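Local coordinates for protein dehalogenase-like hydrolase (Ralstonia solanacearum, PDB 3UMB) that probably catalyses the hydrolytic dehalogenation of small (S)-2-haloalkanoic acids to the corresponding (R)-2-hydroxyalkanoic acids, as a member of the HAD-like hydrolase superfamily, at residues 187-190 with 194-197; 105-110 with 221-226; 22-27 with 88-93; 99-104 with 198-203. All blocks are in the same frame, centred on the assembly; numbering follows the deposited sequence.

Contact 1 (187-190 with 194-197); sequences GATW and TTFW
Thr-195 meets Thr-189 and Ala-188 where helix 182-191 lies against strand 194-198, the second half of a beta-alpha-beta unit in the Rossmann-like core of the HAD fold. Two touches make the contact. The hydroxyl OG1 of Thr-195 donates to OG1 of Thr-189 at 2.9 Å, the two side chains crossing at about a right angle. Beside this bond the methyl CG2 of Thr-195 packs on CB of Ala-188 at 3.6 Å, so one threonine uses its polar branch on one helical residue and its apolar branch on the preceding one. Further out, OG1 of Thr-189 bonds to the carbonyl O of Ala-185, one turn back in the same helix, which fixes the rotation of the acceptor. OG1 of Thr-195 also has a weak bond with the backbone N of Ala-213. Phe-177 of strand 175-179 touches both Ala-188 and Thr-195, while Pro-212 lies against Thr-195. In Thr-195, OG1 stands between the backbone N and the carbonyl carbon (chi1 67°), which leaves CG2 anti to that carbon; this methyl also comes within 3.5 Å of Thr-189 OG1.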
# COMPACT_ATOMS: atom_id res chain seq x y z
N GLY A 187 6.03 1.05 -11.84
CA GLY A 187 6.27 2.44 -11.46
C GLY A 187 7.46 3.00 -12.23
O GLY A 187 7.45 4.17 -12.66
N ALA A 188 8.50 2.17 -12.41
CA ALA A 188 9.70 2.60 -13.14
C ALA A 188 9.41 2.82 -14.60
O ALA A 188 9.95 3.74 -15.19
CB ALA A 188 10.80 1.64 -12.96
N THR A 189 8.54 2.02 -15.17
CA THR A 189 8.17 2.18 -16.55
C THR A 189 7.43 3.49 -16.77
O THR A 189 7.59 4.15 -17.81
CB THR A 189 7.27 1.02 -17.01
OG1 THR A 189 7.88 -0.23 -16.63
CG2 THR A 189 7.02 1.04 -18.52
N TRP A 190 6.59 3.87 -15.81
CA TRP A 190 5.89 5.18 -15.82
C TRP A 190 6.93 6.30 -15.78
O TRP A 190 6.82 7.28 -16.44
CB TRP A 190 4.96 5.34 -14.57
CG TRP A 190 3.59 4.70 -14.65
CD1 TRP A 190 2.85 4.43 -15.77
CD2 TRP A 190 2.76 4.33 -13.53
NE1 TRP A 190 1.65 3.86 -15.43
CE2 TRP A 190 1.56 3.81 -14.06
CE3 TRP A 190 2.92 4.35 -12.14
CZ2 TRP A 190 0.55 3.32 -13.26
CZ3 TRP A 190 1.91 3.86 -11.34
CH2 TRP A 190 0.74 3.36 -11.90
N THR A 194 13.73 1.89 -19.15
CA THR A 194 13.55 0.56 -19.73
C THR A 194 13.58 -0.34 -18.52
O THR A 194 14.53 -0.30 -17.74
CB THR A 194 14.73 0.12 -20.66
OG1 THR A 194 14.96 1.13 -21.65
CG2 THR A 194 14.41 -1.23 -21.33
N THR A 195 12.56 -1.16 -18.34
CA THR A 195 12.52 -1.96 -17.15
C THR A 195 12.45 -3.47 -17.44
O THR A 195 11.82 -3.92 -18.40
CB THR A 195 11.31 -1.57 -16.29
OG1 THR A 195 10.14 -1.93 -17.00
CG2 THR A 195 11.28 -0.09 -16.03
N PHE A 196 13.04 -4.24 -16.53
CA PHE A 196 12.96 -5.67 -16.56
C PHE A 196 12.43 -6.14 -15.20
O PHE A 196 12.95 -5.76 -14.16
CB PHE A 196 14.36 -6.26 -16.79
CG PHE A 196 14.37 -7.75 -16.92
CD1 PHE A 196 14.25 -8.35 -18.19
CD2 PHE A 196 14.48 -8.57 -15.79
CE1 PHE A 196 14.23 -9.73 -18.33
CE2 PHE A 196 14.47 -9.98 -15.94
CZ PHE A 196 14.35 -10.55 -17.22
N TRP A 197 11.45 -7.04 -15.22
CA TRP A 197 10.86 -7.57 -14.00
C TRP A 197 11.31 -9.00 -13.74
O TRP A 197 10.96 -9.91 -14.51
CB TRP A 197 9.32 -7.50 -14.14
CG TRP A 197 8.56 -8.05 -12.97
CD1 TRP A 197 8.93 -8.04 -11.65
CD2 TRP A 197 7.26 -8.67 -13.01
NE1 TRP A 197 7.95 -8.64 -10.86
CE2 TRP A 197 6.92 -9.04 -11.68
CE3 TRP A 197 6.36 -8.95 -14.04
CZ2 TRP A 197 5.73 -9.66 -11.38
CZ3 TRP A 197 5.18 -9.59 -13.72
CH2 TRP A 197 4.87 -9.91 -12.40

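Contact 2 (105-110 with 221-226); sequences VPVLRQ and DLLQFV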
# COMPACT_ATOMS: atom_id res chain seq x y z
N VAL A 105 26.02 -12.88 -8.79
CA VAL A 105 27.35 -12.27 -8.83
C VAL A 105 28.10 -12.49 -10.16
O VAL A 105 28.87 -11.61 -10.57
CB VAL A 105 28.21 -12.67 -7.61
CG1 VAL A 105 29.31 -11.66 -7.42
CG2 VAL A 105 27.37 -12.74 -6.33
N PRO A 106 27.88 -13.64 -10.85
CA PRO A 106 28.49 -13.82 -12.19
C PRO A 106 27.83 -13.00 -13.28
O PRO A 106 28.53 -12.42 -14.15
CB PRO A 106 28.27 -15.31 -12.51
CG PRO A 106 27.46 -15.89 -11.38
CD PRO A 106 27.46 -14.93 -10.25
N VAL A 107 26.48 -12.99 -13.25
CA VAL A 107 25.62 -12.23 -14.17
C VAL A 107 25.98 -10.75 -14.09
O VAL A 107 26.04 -10.08 -15.11
CB VAL A 107 24.06 -12.35 -13.87
CG1 VAL A 107 23.27 -11.75 -15.02
CG2 VAL A 107 23.60 -13.80 -13.62
N LEU A 108 26.22 -10.25 -12.88
CA LEU A 108 26.66 -8.87 -12.73
C LEU A 108 27.98 -8.69 -13.51
O LEU A 108 28.19 -7.68 -14.19
CB LEU A 108 26.79 -8.48 -11.24
CG LEU A 108 25.45 -8.36 -10.46
CD1 LEU A 108 25.59 -8.23 -8.93
CD2 LEU A 108 24.64 -7.19 -10.99
N ARG A 109 28.83 -9.71 -13.48
CA ARG A 109 30.10 -9.64 -14.20
C ARG A 109 29.95 -9.67 -15.71
O ARG A 109 30.54 -8.83 -16.37
CB ARG A 109 31.07 -10.70 -13.69
CG ARG A 109 31.61 -10.30 -12.33
CD ARG A 109 32.06 -11.48 -11.45
NE ARG A 109 32.63 -10.97 -10.20
CZ ARG A 109 33.01 -11.72 -9.16
NH1 ARG A 109 32.87 -13.05 -9.20
NH2 ARG A 109 33.52 -11.14 -8.07
N GLN A 110 29.13 -10.56 -16.27
CA GLN A 110 28.87 -10.54 -17.74
C GLN A 110 28.29 -9.18 -18.26
O GLN A 110 28.28 -8.92 -19.46
CB GLN A 110 27.96 -11.70 -18.15
CG GLN A 110 28.70 -13.05 -18.37
CD GLN A 110 27.85 -14.28 -17.96
OE1 GLN A 110 27.29 -14.97 -18.82
NE2 GLN A 110 27.77 -14.55 -16.65
N ASP A 221 17.84 -14.76 -16.61
CA ASP A 221 16.97 -14.29 -17.69
C ASP A 221 17.24 -12.83 -18.03
O ASP A 221 17.09 -12.45 -19.20
CB ASP A 221 15.48 -14.50 -17.38
CG ASP A 221 15.07 -15.96 -17.43
OD1 ASP A 221 15.60 -16.73 -18.27
OD2 ASP A 221 14.22 -16.33 -16.60
N LEU A 222 17.63 -12.03 -17.04
CA LEU A 222 17.90 -10.59 -17.26
C LEU A 222 19.11 -10.41 -18.18
O LEU A 222 19.07 -9.62 -19.13
CB LEU A 222 18.14 -9.83 -15.94
CG LEU A 222 18.90 -8.50 -16.16
CD1 LEU A 222 18.06 -7.46 -16.84
CD2 LEU A 222 19.44 -7.97 -14.88
N LEU A 223 20.19 -11.14 -17.86
CA LEU A 223 21.37 -11.27 -18.73
C LEU A 223 20.97 -11.64 -20.16
O LEU A 223 21.40 -10.98 -21.11
CB LEU A 223 22.33 -12.32 -18.17
CG LEU A 223 23.79 -12.29 -18.64
CD1 LEU A 223 24.43 -10.89 -18.65
CD2 LEU A 223 24.63 -13.26 -17.77
N GLN A 224 20.13 -12.68 -20.30
CA GLN A 224 19.65 -13.11 -21.63
C GLN A 224 19.25 -11.84 -22.38
O GLN A 224 19.73 -11.57 -23.47
CB GLN A 224 18.42 -14.04 -21.53
CG GLN A 224 18.59 -15.56 -21.74
CD GLN A 224 17.21 -16.33 -21.92
OE1 GLN A 224 16.47 -16.60 -20.94
NE2 GLN A 224 16.89 -16.68 -23.17
N PHE A 225 18.38 -11.06 -21.73
CA PHE A 225 17.63 -9.97 -22.37
C PHE A 225 18.49 -8.80 -22.81
O PHE A 225 18.27 -8.23 -23.89
CB PHE A 225 16.52 -9.50 -21.39
CG PHE A 225 16.04 -8.09 -21.62
CD1 PHE A 225 14.93 -7.84 -22.42
CD2 PHE A 225 16.66 -7.02 -21.01
CE1 PHE A 225 14.47 -6.56 -22.62
CE2 PHE A 225 16.20 -5.72 -21.20
CZ PHE A 225 15.11 -5.49 -22.01
N VAL A 226 19.45 -8.44 -21.97
CA VAL A 226 20.39 -7.37 -22.29
C VAL A 226 21.18 -7.77 -23.57
O VAL A 226 21.09 -7.10 -24.62
CB VAL A 226 21.39 -7.09 -21.10
CG1 VAL A 226 22.27 -5.87 -21.41
CG2 VAL A 226 20.65 -6.87 -19.79
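Leu-223 holds CG anti to its backbone N (chi1 -160°) and Val-107 holds CG1 anti to its own (chi1 -170°), settings that send these branches into each other between helices 104-112 and 219-227. Both helices flank the parallel sheet of the Rossmann-like HAD core, and the contact joins the last helix of the chain to one more than a hundred residues earlier. The two side chains slide past each other in opposite directions. CG1 of Val-107 lies 3.3 Å from CB of Leu-223 and 3.4 Å from its CD2, both shorter than usual van der Waals separations, so the packing is tight here. The backbones are correspondingly near, with the CA atoms of Val-107 and Leu-223 6.3 Å apart.

One turn on, Gln-110 crosses Leu-223 at about a right angle and lays its chain over the methyl groups. Its CB is 3.7 Å from Leu-223 CD1, while its amide carbon CD lies 3.4 Å from CD2. The chain of Gln-110 bends at chi2 (146°), and NE2 turns back along its own helix to make a weak bond with the carbonyl O of Pro-106. Leu-223 thus packs against the buried Val-107 and against both the aliphatic and the amide parts of the exposed Gln-110. Leu-111 also touches Leu-223, and Leu-222 reaches Leu-176, Val-178 and Phe-9 of the sheet. OE1 of Gln-110 stands 3.3 Å from the methyl CD2 of Leu-223.

Contact 3 (22-27 with 88-93); sequences AARAEQ and EATLMR
Arg-24 and Leu-91 bury the largest areas where helices 19-28 and 85-96 pack side by side, with Thr-90 next. The short segments run nearly antiparallel, at 162°, their axes 10.1 Å apart at closest approach; both belong to the helical part of the protein that stands beside the Rossmann-like core, as the cap does in L-2-haloacid dehalogenases. Arg-24 uses its aliphatic portion. Its CG meets the methyl CD2 of Leu-91 at 3.5 Å, and the next carbon, CD, meets the methyl CG2 of Thr-90 at 3.8 Å. The chain is bent at chi2 (71°) and again at chi3, bends that carry the guanidinium past Thr-90 and leave CG and CD facing helix 85-96. Thr-90 crosses it at about a right angle and puts CG2 over one face of the guanidinium, near NE. Its other branch, OG1, turns back to the carbonyl O of His-86 in its own helix, leaving the methyl to do the touching.

Leu-91 has a second neighbour: its CD2 also lies 4.0 Å from the backbone N of Ala-25. Beyond the two segments, NE of Arg-24 forms a salt bridge to OE1 of Glu-94, one turn after Thr-90. The arginine's methylenes and its NE therefore both engage helix 85-96, and the positive charge is probably balanced, at least in part, by Glu-94.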
# COMPACT_ATOMS: atom_id res chain seq x y z
N ALA A 22 12.27 -15.45 6.95
CA ALA A 22 11.09 -16.28 7.18
C ALA A 22 11.47 -17.52 8.00
O ALA A 22 10.85 -17.81 9.03
CB ALA A 22 10.45 -16.65 5.85
N ALA A 23 12.56 -18.18 7.57
CA ALA A 23 13.10 -19.38 8.25
C ALA A 23 13.50 -19.19 9.72
O ALA A 23 13.34 -20.09 10.54
CB ALA A 23 14.28 -19.91 7.45
N ARG A 24 14.04 -18.04 10.04
CA ARG A 24 14.43 -17.70 11.41
C ARG A 24 13.24 -17.24 12.28
O ARG A 24 13.28 -17.26 13.51
CB ARG A 24 15.48 -16.58 11.32
CG ARG A 24 15.69 -15.73 12.57
CD ARG A 24 16.37 -16.50 13.65
NE ARG A 24 17.80 -16.63 13.35
CZ ARG A 24 18.65 -17.30 14.11
NH1 ARG A 24 18.23 -17.94 15.21
NH2 ARG A 24 19.94 -17.35 13.76
N ALA A 25 12.18 -16.78 11.60
CA ALA A 25 10.92 -16.43 12.24
C ALA A 25 10.30 -17.71 12.81
O ALA A 25 10.07 -17.81 14.00
CB ALA A 25 9.98 -15.72 11.24
N GLU A 26 10.10 -18.70 11.94
CA GLU A 26 9.70 -20.06 12.35
C GLU A 26 10.38 -20.56 13.59
O GLU A 26 9.75 -21.19 14.42
CB GLU A 26 10.02 -21.08 11.24
CG GLU A 26 8.92 -21.29 10.19
CD GLU A 26 7.56 -21.72 10.79
OE1 GLU A 26 7.57 -22.30 11.93
OE2 GLU A 26 6.51 -21.47 10.11
N GLN A 27 11.67 -20.30 13.74
CA GLN A 27 12.39 -20.88 14.86
C GLN A 27 12.08 -20.18 16.16
O GLN A 27 12.16 -20.81 17.23
CB GLN A 27 13.92 -20.84 14.62
CG GLN A 27 14.78 -21.59 15.69
CD GLN A 27 14.88 -20.88 17.06
OE1 GLN A 27 14.81 -19.64 17.15
NE2 GLN A 27 15.04 -21.67 18.13
N GLU A 88 13.19 -9.56 18.75
CA GLU A 88 13.25 -8.38 17.89
C GLU A 88 14.68 -8.13 17.39
O GLU A 88 14.92 -8.14 16.19
CB GLU A 88 12.79 -7.15 18.66
CG GLU A 88 12.92 -5.86 17.91
CD GLU A 88 11.99 -4.83 18.41
OE1 GLU A 88 10.79 -5.12 18.54
OE2 GLU A 88 12.44 -3.71 18.68
N ALA A 89 15.63 -7.93 18.31
CA ALA A 89 17.04 -7.78 17.92
C ALA A 89 17.45 -8.91 16.97
O ALA A 89 17.99 -8.67 15.91
CB ALA A 89 17.96 -7.70 19.16
N THR A 90 17.12 -10.15 17.28
CA THR A 90 17.51 -11.28 16.44
C THR A 90 16.98 -11.22 15.04
O THR A 90 17.64 -11.67 14.09
CB THR A 90 17.02 -12.62 17.02
OG1 THR A 90 17.62 -12.83 18.29
CG2 THR A 90 17.39 -13.79 16.11
N LEU A 91 15.77 -10.70 14.88
CA LEU A 91 15.14 -10.76 13.54
C LEU A 91 15.64 -9.62 12.72
O LEU A 91 15.79 -9.74 11.52
CB LEU A 91 13.61 -10.75 13.62
CG LEU A 91 12.99 -12.14 13.83
CD1 LEU A 91 11.47 -12.01 13.96
CD2 LEU A 91 13.38 -13.08 12.68
N MSE A 92 15.87 -8.50 13.38
CA MSE A 92 16.45 -7.32 12.77
C MSE A 92 17.93 -7.61 12.31
O MSE A 92 18.24 -7.41 11.12
CB MSE A 92 16.28 -6.07 13.69
CG MSE A 92 14.77 -5.47 13.78
SE MSE A 92 13.82 -5.47 12.04
CE MSE A 92 14.80 -3.91 11.25
N ARG A 93 18.78 -8.16 13.19
CA ARG A 93 20.10 -8.69 12.78
C ARG A 93 19.99 -9.51 11.53
O ARG A 93 20.70 -9.29 10.55
CB ARG A 93 20.72 -9.60 13.86
CG ARG A 93 21.23 -8.84 15.08
CD ARG A 93 22.16 -9.68 15.97
NE ARG A 93 21.50 -10.25 17.15
CZ ARG A 93 21.25 -9.61 18.30
NH1 ARG A 93 21.56 -8.32 18.47
NH2 ARG A 93 20.65 -10.26 19.30

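Contact 4 (99-104 with 198-203); sequences SAFPEN and INRLGH
Arg-200 lays its guanidinium flat on the ring of Phe-101, the planes 15° apart and the centres 3.7 Å from each other. CZ of Arg-200 stands almost directly above the centroid, 5° off the ring normal, which makes this a cation-pi stack as well as close packing. The two side chains come from opposite directions: the arginine, extended from CG to NE, brings NE to 3.5 Å from Phe-101 CZ, while NH2 reaches the CG and CD2 end of the ring. The other face of the guanidinium is covered by CG2 of Ile-198, so the group is sandwiched between an aromatic and an aliphatic surface.

Its edge is left for polar partners. OE2 of Glu-103 receives NH1 of Arg-200 at 3.0 Å in a salt bridge, met nearly along its C-O axis, and takes a second, weak bond from NH2 at 3.3 Å. One oxygen thus serves both nitrogens, and the carboxylate is twisted 69° from the guanidinium plane. Two further bonds, from NE to the carbonyl O of Gly-13 and from NH2 to that of Thr-14, fix the rotation of the group. ND2 of Asn-104 shares the Thr-14 carbonyl.

A type I turn from Phe-101 to Asn-104 presents the ring and the carboxylate together, at the join between strand 99-100 and helix 104-112. On the other side, Arg-200 lies in the loop that follows core strand 194-198. With its charge countered by Glu-103, both faces covered and NE and NH2 bonded to backbone carbonyls, Arg-200 ties three chain segments together.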
# COMPACT_ATOMS: atom_id res chain seq x y z
N SER A 99 21.85 -12.83 2.22
CA SER A 99 22.69 -13.39 1.16
C SER A 99 22.03 -13.27 -0.22
O SER A 99 20.80 -13.12 -0.35
CB SER A 99 23.18 -14.83 1.50
OG SER A 99 22.29 -15.87 1.11
N ALA A 100 22.88 -13.30 -1.23
CA ALA A 100 22.49 -13.11 -2.62
C ALA A 100 21.90 -14.39 -3.19
O ALA A 100 22.10 -15.49 -2.65
CB ALA A 100 23.71 -12.68 -3.46
N PHE A 101 21.20 -14.23 -4.31
CA PHE A 101 20.84 -15.35 -5.14
C PHE A 101 22.13 -15.73 -5.92
O PHE A 101 22.64 -14.94 -6.72
CB PHE A 101 19.66 -15.00 -6.07
CG PHE A 101 18.37 -14.61 -5.33
CD1 PHE A 101 17.37 -15.55 -5.09
CD2 PHE A 101 18.16 -13.32 -4.90
CE1 PHE A 101 16.18 -15.21 -4.43
CE2 PHE A 101 16.96 -12.96 -4.25
CZ PHE A 101 15.98 -13.91 -4.01
N PRO A 102 22.67 -16.92 -5.64
CA PRO A 102 23.95 -17.47 -6.14
C PRO A 102 24.27 -17.18 -7.62
O PRO A 102 25.43 -17.03 -8.01
CB PRO A 102 23.75 -18.98 -5.93
CG PRO A 102 22.90 -19.04 -4.67
CD PRO A 102 21.97 -17.88 -4.76
N GLU A 103 23.22 -17.15 -8.42
CA GLU A 103 23.26 -16.74 -9.81
C GLU A 103 23.68 -15.27 -10.05
O GLU A 103 24.21 -14.93 -11.11
CB GLU A 103 21.86 -16.95 -10.42
CG GLU A 103 20.71 -16.50 -9.47
CD GLU A 103 19.46 -16.02 -10.19
OE1 GLU A 103 19.33 -16.29 -11.41
OE2 GLU A 103 18.60 -15.36 -9.53
N ASN A 104 23.43 -14.39 -9.08
CA ASN A 104 23.63 -12.95 -9.29
C ASN A 104 25.08 -12.53 -9.67
O ASN A 104 25.32 -11.92 -10.74
CB ASN A 104 23.14 -12.18 -8.04
CG ASN A 104 21.60 -12.18 -7.90
OD1 ASN A 104 20.91 -12.54 -8.84
ND2 ASN A 104 21.08 -11.76 -6.74
N ILE A 198 12.05 -9.20 -12.65
CA ILE A 198 12.41 -10.54 -12.21
C ILE A 198 11.24 -11.06 -11.40
O ILE A 198 11.14 -10.84 -10.22
CB ILE A 198 13.77 -10.62 -11.42
CG1 ILE A 198 14.88 -9.92 -12.20
CG2 ILE A 198 14.17 -12.11 -11.20
CD1 ILE A 198 16.28 -10.02 -11.64
N ASN A 199 10.34 -11.72 -12.09
CA ASN A 199 9.15 -12.28 -11.51
C ASN A 199 9.45 -13.69 -10.94
O ASN A 199 9.15 -14.72 -11.57
CB ASN A 199 8.05 -12.30 -12.60
CG ASN A 199 6.73 -12.83 -12.10
OD1 ASN A 199 6.53 -12.97 -10.89
ND2 ASN A 199 5.82 -13.14 -13.03
N ARG A 200 10.02 -13.71 -9.74
CA ARG A 200 10.52 -14.96 -9.15
C ARG A 200 9.44 -15.98 -8.77
O ARG A 200 9.69 -17.18 -8.78
CB ARG A 200 11.37 -14.65 -7.90
CG ARG A 200 12.71 -14.06 -8.24
CD ARG A 200 13.61 -13.99 -7.02
NE ARG A 200 14.83 -13.21 -7.28
CZ ARG A 200 15.82 -13.60 -8.08
NH1 ARG A 200 15.75 -14.77 -8.74
NH2 ARG A 200 16.89 -12.80 -8.25
N LEU A 201 8.25 -15.50 -8.40
CA LEU A 201 7.20 -16.39 -7.96
C LEU A 201 6.19 -16.70 -9.07
O LEU A 201 5.20 -17.34 -8.84
CB LEU A 201 6.53 -15.81 -6.71
CG LEU A 201 7.39 -15.49 -5.46
CD1 LEU A 201 6.47 -15.16 -4.25
CD2 LEU A 201 8.38 -16.62 -5.11
N GLY A 202 6.46 -16.25 -10.29
CA GLY A 202 5.60 -16.52 -11.44
C GLY A 202 4.20 -15.92 -11.35
O GLY A 202 3.25 -16.52 -11.77
N HIS A 203 4.10 -14.71 -10.81
CA HIS A 203 2.81 -14.07 -10.60
C HIS A 203 2.30 -13.40 -11.87
O HIS A 203 3.06 -13.23 -12.82
CB HIS A 203 2.95 -13.05 -9.47
CG HIS A 203 3.03 -13.68 -8.11
ND1 HIS A 203 3.43 -12.99 -7.00
CD2 HIS A 203 2.75 -14.94 -7.70
CE1 HIS A 203 3.39 -13.79 -5.95
NE2 HIS A 203 2.97 -14.98 -6.34

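Contacts 1, 2 and 4 belong to the Rossmann-like core, whereas contact 3 lies in the helical part, its centre about 32 Å from that of contact 1 and on the opposite side of the chain's centre. Contact 1 is nested along the chain inside the loops closed by contacts 2 and 4. It touches both: Phe-196 CZ lies 3.6 Å from Leu-222 CA, and Trp-197 CH2 lies 3.8 Å from His-203 O. Contacts 2 and 4 have centres about 12 Å apart and adjoin in sequence at 104 and 105. Helix 85-96 of contact 3 leads into strand 99-100 of contact 4; the nearest atoms of contacts 3 and 4 are about 9 Å apart. All four lie away from the magnesium sites at Asp-42, Asp-46, Ala-77 and Asn-80.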